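Glycosyl hydrolase (Aspergillus fumigatus, PDB 2X8R) probably cleaves the beta-1,4 linkages between N-acetylmuramic acid and N-acetylglucosamine in bacterial peptidoglycan, as a secreted family 25 lysozyme. Local coordinates at residues Y108-S111 with H112-V116; N198-M201 with T202-R205; F7-S10 with N11-S15. All blocks are in the same frame, centred on the assembly; numbering follows the deposited sequence.

Contact 1: Y108-S111 with H112-V116; sequences YGLS and HSQMV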
loop_
_atom_site.group_PDB
_atom_site.type_symbol
_atom_site.label_atom_id
_atom_site.label_comp_id
_atom_site.label_asym_id
_atom_site.label_seq_id
_atom_site.Cartn_x
_atom_site.Cartn_y
_atom_site.Cartn_z
ATOM N N TYR A 108 -16.431 -4.214 -7.600
ATOM C CA TYR A 108 -16.894 -2.832 -7.795
ATOM C C TYR A 108 -17.748 -2.698 -9.077
ATOM O O TYR A 108 -17.902 -1.608 -9.631
ATOM C CB TYR A 108 -15.690 -1.841 -7.833
ATOM C CG TYR A 108 -14.834 -1.878 -6.561
ATOM C CD1 TYR A 108 -15.104 -1.050 -5.482
ATOM C CD2 TYR A 108 -13.724 -2.743 -6.466
ATOM C CE1 TYR A 108 -14.314 -1.105 -4.310
ATOM C CE2 TYR A 108 -12.938 -2.813 -5.326
ATOM C CZ TYR A 108 -13.225 -1.993 -4.246
ATOM O OH TYR A 108 -12.449 -2.047 -3.106
ATOM N N GLY A 109 -18.220 -3.834 -9.590
ATOM C CA GLY A 109 -19.069 -3.847 -10.782
ATOM C C GLY A 109 -18.287 -3.718 -12.074
ATOM O O GLY A 109 -18.873 -3.593 -13.174
ATOM N N LEU A 110 -16.968 -3.782 -11.989
ATOM C CA LEU A 110 -16.143 -3.643 -13.179
ATOM C C LEU A 110 -15.762 -5.022 -13.722
ATOM O O LEU A 110 -15.622 -5.988 -12.959
ATOM C CB LEU A 110 -14.876 -2.848 -12.845
ATOM C CG LEU A 110 -14.957 -1.353 -12.505
ATOM C CD1 LEU A 110 -13.557 -0.772 -12.762
ATOM C CD2 LEU A 110 -15.992 -0.687 -13.403
ATOM N N SER A 111 -15.571 -5.090 -15.041
ATOM C CA SER A 111 -15.053 -6.265 -15.711
ATOM C C SER A 111 -13.551 -6.341 -15.534
ATOM O O SER A 111 -12.930 -5.390 -15.061
ATOM C CB SER A 111 -15.374 -6.203 -17.210
ATOM O OG SER A 111 -14.580 -5.209 -17.879
ATOM N N HIS A 112 -12.962 -7.473 -15.921
ATOM C CA HIS A 112 -11.529 -7.611 -15.904
ATOM C C HIS A 112 -10.893 -6.492 -16.713
ATOM O O HIS A 112 -9.966 -5.839 -16.229
ATOM C CB HIS A 112 -11.121 -8.965 -16.490
ATOM C CG HIS A 112 -11.419 -10.108 -15.593
ATOM N ND1 HIS A 112 -11.067 -11.406 -15.911
ATOM C CD2 HIS A 112 -12.034 -10.165 -14.392
ATOM C CE1 HIS A 112 -11.450 -12.208 -14.932
ATOM N NE2 HIS A 112 -12.038 -11.480 -14.001
ATOM N N SER A 113 -11.395 -6.218 -17.927
ATOM C CA SER A 113 -10.663 -5.239 -18.723
ATOM C C SER A 113 -10.834 -3.855 -18.143
ATOM O O SER A 113 -9.922 -3.032 -18.237
ATOM C CB SER A 113 -11.021 -5.241 -20.213
ATOM O OG SER A 113 -12.400 -5.150 -20.384
ATOM N N GLN A 114 -12.002 -3.583 -17.585
ATOM C CA GLN A 114 -12.219 -2.275 -16.934
ATOM C C GLN A 114 -11.331 -2.079 -15.721
ATOM O O GLN A 114 -10.827 -0.972 -15.476
ATOM C CB GLN A 114 -13.681 -2.064 -16.542
ATOM C CG GLN A 114 -14.558 -1.878 -17.762
ATOM C CD GLN A 114 -16.013 -1.874 -17.413
ATOM O OE1 GLN A 114 -16.467 -2.670 -16.581
ATOM N NE2 GLN A 114 -16.776 -0.964 -18.033
ATOM N N MET A 115 -11.197 -3.141 -14.934
ATOM C CA MET A 115 -10.407 -3.060 -13.700
ATOM C C MET A 115 -8.932 -2.919 -14.049
ATOM O O MET A 115 -8.221 -2.086 -13.470
ATOM C CB MET A 115 -10.660 -4.284 -12.845
ATOM C CG MET A 115 -9.968 -4.242 -11.471
ATOM S SD MET A 115 -10.462 -2.842 -10.458
ATOM C CE MET A 115 -12.078 -3.427 -9.968
ATOM N N VAL A 116 -8.467 -3.692 -15.035
ATOM C CA VAL A 116 -7.062 -3.563 -15.426
ATOM C C VAL A 116 -6.781 -2.120 -15.916
ATOM O O VAL A 116 -5.760 -1.505 -15.554
ATOM C CB VAL A 116 -6.694 -4.665 -16.419
ATOM C CG1 VAL A 116 -5.338 -4.374 -17.119
ATOM C CG2 VAL A 116 -6.719 -6.048 -15.668
HETATM O O HOH W 1 -18.737 -4.226 -16.180
HETATM O O HOH W 2 -15.667 -4.492 -20.194
#
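S111 and Q114 each accept the other's backbone N-H at the start of a helix, forming a capping box. The serine hydroxyl stands between its own backbone N and carbonyl carbon (chi1 72°), from where OG of S111 accepts from the backbone N of Q114 at 3.1 Å. CG of Q114 stands anti to the carbonyl carbon (chi1 -70°), and the chain, extended beyond it, carries OE1 of Q114 to the backbone N of S111 at 3.0 Å. That bond is nearly straight and lies in the carbonyl plane, on a lone pair. A water donates to OE1 of Q114 at 2.8 Å and also to O of G109. Serine's short hydroxyl suits the N-cap, and glutamine is long enough to reach back to it. The first full helical bond runs from N of M115 to O of S111 at 2.8 Å. L110 crosses Q114 at about a right angle, while M115, bent at chi2 and chi3, brings its CE within 3.9 Å of CD2 of Y108 and close to CB of L110. Y108 OH bonds to the carbonyl of E99. The box opens helix 112-130 after the loop following strand 95-97; M115 also packs on W142 of helix 140-147.

Contact 2: N198-M201 with T202-R205; sequences NGPM and TQLR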
loop_
_atom_site.group_PDB
_atom_site.type_symbol
_atom_site.label_atom_id
_atom_site.label_comp_id
_atom_site.label_asym_id
_atom_site.label_seq_id
_atom_site.Cartn_x
_atom_site.Cartn_y
_atom_site.Cartn_z
ATOM N N ASN A 198 10.695 -7.721 2.124
ATOM C CA ASN A 198 11.496 -8.884 1.643
ATOM C C ASN A 198 12.940 -8.451 1.409
ATOM O O ASN A 198 13.312 -8.051 0.293
ATOM C CB ASN A 198 10.884 -9.394 0.341
ATOM C CG ASN A 198 11.265 -10.841 0.005
ATOM O OD1 ASN A 198 12.213 -11.427 0.566
ATOM N ND2 ASN A 198 10.555 -11.400 -0.956
ATOM N N GLY A 199 13.746 -8.565 2.449
ATOM C CA GLY A 199 15.179 -8.277 2.342
ATOM C C GLY A 199 15.691 -7.485 3.517
ATOM O O GLY A 199 14.967 -7.215 4.468
ATOM N N PRO A 200 16.955 -7.057 3.439
ATOM C CA PRO A 200 17.554 -6.300 4.520
ATOM C C PRO A 200 17.230 -4.792 4.455
ATOM O O PRO A 200 16.754 -4.290 3.430
ATOM C CB PRO A 200 19.053 -6.543 4.267
ATOM C CG PRO A 200 19.143 -6.640 2.782
ATOM C CD PRO A 200 17.922 -7.406 2.384
ATOM N N MET A 201 17.614 -4.059 5.501
ATOM C CA MET A 201 17.353 -2.637 5.557
ATOM C C MET A 201 17.938 -1.919 4.341
ATOM O O MET A 201 17.349 -1.007 3.844
ATOM C CB MET A 201 17.993 -1.983 6.773
ATOM C CG MET A 201 17.170 -1.877 7.903
ATOM S SD MET A 201 15.632 -0.836 7.771
ATOM C CE MET A 201 16.214 0.334 6.719
ATOM N N THR A 202 19.136 -2.326 3.917
ATOM C CA THR A 202 19.731 -1.618 2.780
ATOM C C THR A 202 18.784 -1.639 1.566
ATOM O O THR A 202 18.684 -0.612 0.864
ATOM C CB THR A 202 21.162 -2.099 2.385
ATOM O OG1 THR A 202 21.141 -3.493 2.229
ATOM C CG2 THR A 202 22.174 -1.734 3.460
ATOM N N GLN A 203 18.116 -2.770 1.324
ATOM C CA GLN A 203 17.172 -2.856 0.209
ATOM C C GLN A 203 15.887 -2.107 0.485
ATOM O O GLN A 203 15.258 -1.584 -0.450
ATOM C CB GLN A 203 16.880 -4.316 -0.151
ATOM C CG GLN A 203 18.084 -4.980 -0.836
ATOM C CD GLN A 203 18.520 -4.241 -2.105
ATOM O OE1 GLN A 203 17.776 -4.163 -3.092
ATOM N NE2 GLN A 203 19.719 -3.682 -2.079
ATOM N N LEU A 204 15.463 -2.081 1.745
ATOM C CA LEU A 204 14.327 -1.226 2.098
ATOM C C LEU A 204 14.632 0.256 1.808
ATOM O O LEU A 204 13.789 0.976 1.198
ATOM C CB LEU A 204 13.892 -1.437 3.558
ATOM C CG LEU A 204 12.819 -0.516 4.150
ATOM C CD1 LEU A 204 11.561 -0.650 3.317
ATOM C CD2 LEU A 204 12.574 -0.950 5.595
ATOM N N ARG A 205 15.805 0.740 2.234
ATOM C CA ARG A 205 16.168 2.140 1.891
ATOM C C ARG A 205 16.186 2.405 0.359
ATOM O O ARG A 205 15.925 3.532 -0.067
ATOM C CB ARG A 205 17.510 2.520 2.534
ATOM C CG ARG A 205 17.386 2.559 4.052
ATOM C CD ARG A 205 18.509 3.366 4.763
ATOM N NE ARG A 205 18.492 3.154 6.211
ATOM C CZ ARG A 205 17.672 3.757 7.076
ATOM N NH1 ARG A 205 16.760 4.645 6.672
ATOM N NH2 ARG A 205 17.763 3.472 8.371
#
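Bends at chi2 (-63°) and chi3 (-34°) turn the M201 chain, whose CB bond points away from the following turn, back toward R205, while R205 runs extended from CG to NE to meet it. The methyl CE of M201 thereby settles over one face of the R205 guanidinium, 3.5 Å above its plane and displaced toward the rim; CE of M201 is 3.7 Å from NE of R205 and equally close to CG of that residue. Methionine suits this place, since its unbranched chain lets the terminal methyl lie on the arginine while the sulfur touches a leucine: SD of M201 lies 3.8 Å from CD2 of L204. On another side of the turn, the ring of P200 lies alongside Q203, with CD of P200 4.0 Å from CG of Q203.

The backbone closes the turn. O of P200 accepts N of L204 at 3.1 Å, with a weak second bond from N of Q203, and O of M201 accepts N of R205 at 2.8 Å. Proline fits the N-cap, where a ring nitrogen without a hydrogen costs the helix no bond. G199 is glycine because a CB here would jam against the carbonyl O of N198 and CD of P200. This is the first turn of helix 201-209, entered through a proline N-cap, with L204 on V4, F28 and F197 and M201 on V4 and Q27, all from strands of the family 25 barrel.

Contact 3: F7-S10 with N11-S15; sequences FDIS and NHQKS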
loop_
_atom_site.group_PDB
_atom_site.type_symbol
_atom_site.label_atom_id
_atom_site.label_comp_id
_atom_site.label_asym_id
_atom_site.label_seq_id
_atom_site.Cartn_x
_atom_site.Cartn_y
_atom_site.Cartn_z
ATOM N N PHE A 7 4.551 -2.103 9.491
ATOM C CA PHE A 7 3.104 -2.207 9.778
ATOM C C PHE A 7 2.310 -1.211 8.979
ATOM O O PHE A 7 2.897 -0.396 8.286
ATOM C CB PHE A 7 2.804 -2.176 11.297
ATOM C CG PHE A 7 3.103 -0.857 12.039
ATOM C CD1 PHE A 7 2.109 -0.293 12.838
ATOM C CD2 PHE A 7 4.368 -0.275 12.043
ATOM C CE1 PHE A 7 2.331 0.866 13.578
ATOM C CE2 PHE A 7 4.645 0.899 12.802
ATOM C CZ PHE A 7 3.633 1.465 13.591
ATOM N N ASP A 8 0.987 -1.335 9.015
ATOM C CA ASP A 8 0.145 -0.336 8.350
ATOM C C ASP A 8 -1.056 -0.028 9.227
ATOM O O ASP A 8 -1.577 -0.907 9.936
ATOM C CB ASP A 8 -0.258 -0.779 6.938
ATOM C CG ASP A 8 -1.052 -2.052 6.957
ATOM O OD1 ASP A 8 -2.301 -1.980 7.122
ATOM O OD2 ASP A 8 -0.439 -3.109 6.800
ATOM N N ILE A 9 -1.500 1.222 9.148
ATOM C CA ILE A 9 -2.457 1.788 10.082
ATOM C C ILE A 9 -3.370 2.756 9.341
ATOM O O ILE A 9 -3.092 3.127 8.216
ATOM C CB ILE A 9 -1.762 2.521 11.256
ATOM C CG1 ILE A 9 -0.776 3.592 10.730
ATOM C CG2 ILE A 9 -1.054 1.488 12.177
ATOM C CD1 ILE A 9 -0.177 4.501 11.847
ATOM N N SER A 10 -4.455 3.131 10.005
ATOM C CA SER A 10 -5.487 4.032 9.453
ATOM C C SER A 10 -6.234 4.703 10.625
ATOM O O SER A 10 -5.848 4.549 11.816
ATOM C CB SER A 10 -6.468 3.240 8.598
ATOM O OG SER A 10 -7.323 2.368 9.405
ATOM N N ASN A 11 -7.288 5.450 10.307
ATOM C CA ASN A 11 -8.149 5.998 11.375
ATOM C C ASN A 11 -8.750 4.938 12.308
ATOM O O ASN A 11 -9.314 5.316 13.327
ATOM C CB ASN A 11 -9.269 6.885 10.829
ATOM C CG ASN A 11 -10.362 6.083 10.135
ATOM O OD1 ASN A 11 -10.090 5.103 9.440
ATOM N ND2 ASN A 11 -11.607 6.510 10.293
ATOM N N HIS A 12 -8.675 3.646 11.970
ATOM C CA HIS A 12 -9.079 2.604 12.921
ATOM C C HIS A 12 -8.185 2.563 14.159
ATOM O O HIS A 12 -8.611 2.101 15.228
ATOM C CB HIS A 12 -9.124 1.246 12.264
ATOM C CG HIS A 12 -10.286 1.073 11.339
ATOM N ND1 HIS A 12 -10.875 -0.149 11.103
ATOM C CD2 HIS A 12 -10.988 1.975 10.611
ATOM C CE1 HIS A 12 -11.874 0.003 10.250
ATOM N NE2 HIS A 12 -11.966 1.283 9.940
ATOM N N GLN A 13 -6.954 3.046 14.010
ATOM C CA GLN A 13 -6.073 3.291 15.152
ATOM C C GLN A 13 -6.035 4.779 15.527
ATOM O O GLN A 13 -5.400 5.609 14.833
ATOM C CB GLN A 13 -4.652 2.819 14.830
ATOM C CG GLN A 13 -4.471 1.344 14.694
ATOM C CD GLN A 13 -5.116 0.748 13.483
ATOM O OE1 GLN A 13 -4.876 1.149 12.343
ATOM N NE2 GLN A 13 -5.973 -0.244 13.724
ATOM N N LYS A 14 -6.720 5.142 16.615
ATOM C CA LYS A 14 -6.825 6.551 17.008
ATOM C C LYS A 14 -5.515 7.132 17.479
ATOM O O LYS A 14 -5.320 8.350 17.439
ATOM C CB LYS A 14 -7.785 6.737 18.180
ATOM C CG LYS A 14 -9.202 6.798 17.862
ATOM C CD LYS A 14 -9.987 6.722 19.205
ATOM C CE LYS A 14 -11.412 6.323 19.008
ATOM N NZ LYS A 14 -12.036 5.879 20.335
ATOM N N SER A 15 -4.653 6.254 17.979
ATOM C CA SER A 15 -3.362 6.592 18.597
ATOM C C SER A 15 -2.412 5.418 18.367
ATOM O O SER A 15 -2.783 4.253 18.575
ATOM C CB SER A 15 -3.547 6.834 20.113
ATOM O OG SER A 15 -2.319 7.019 20.780
HETATM O O HOH W 3 -5.878 0.060 9.954
#
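Q13 lies across I9 and reaches back to S10, its side chain bent at chi2 (69°) so that the amide oxygen faces the end of the strand. OE1 of Q13 accepts N of S10 at 3.1 Å, the donor being tilted 15° from the carbonyl plane. The side chains of Q13 and I9 cross at a slant, OE1 of Q13 lying 3.4 Å from CA of I9 and 3.6 Å from CB of I9. Glutamine suits this position: its chain is long enough to span the turn and to supply an acceptor to an amide at the strand's end.

OG of S10, standing between the backbone N and the carbonyl carbon (chi1 70°), receives N of H12 at 3.2 Å in a fairly straight bond, an interaction that suits a short hydroxyl. The imidazole of H12 stands obliquely to that oxygen, CG of H12 being 3.8 Å from OG of S10. A water lies 2.8 Å from both OG of S10 and OE1 of Q13, donating to the latter, and so links the two polar groups.

N of Q13 bonds to O of S10 at 2.9 Å and closes a type I beta turn. The backbone N-H of N11 bonds to OD2 of D41. The turn leads from strand 3-9 into the loop before helix 18-23, with I9 packed on V29 and I31 of the neighbouring strand 26-35 and on F18 of that helix.

Overall arrangement
The three contacts are local, two at helix starts and one a beta turn; along the chain they run contact 3, contact 1, contact 2, and none touches another. Contacts 1 and 2 lie on opposite sides of the chain's centre, their own centres about 34 Å apart. Contacts 2 and 3 come closest, with nearest atoms about 9 Å apart, against about 13 Å for contacts 1 and 3. E99, whose carbonyl receives the Y108 hydroxyl of contact 1, closes an Asp-Ile-Glu that fits the DXE motif. Contact 3 includes D8, whose carboxylate lies near those of D193 and D195; these probably form part of the same acidic active-site region.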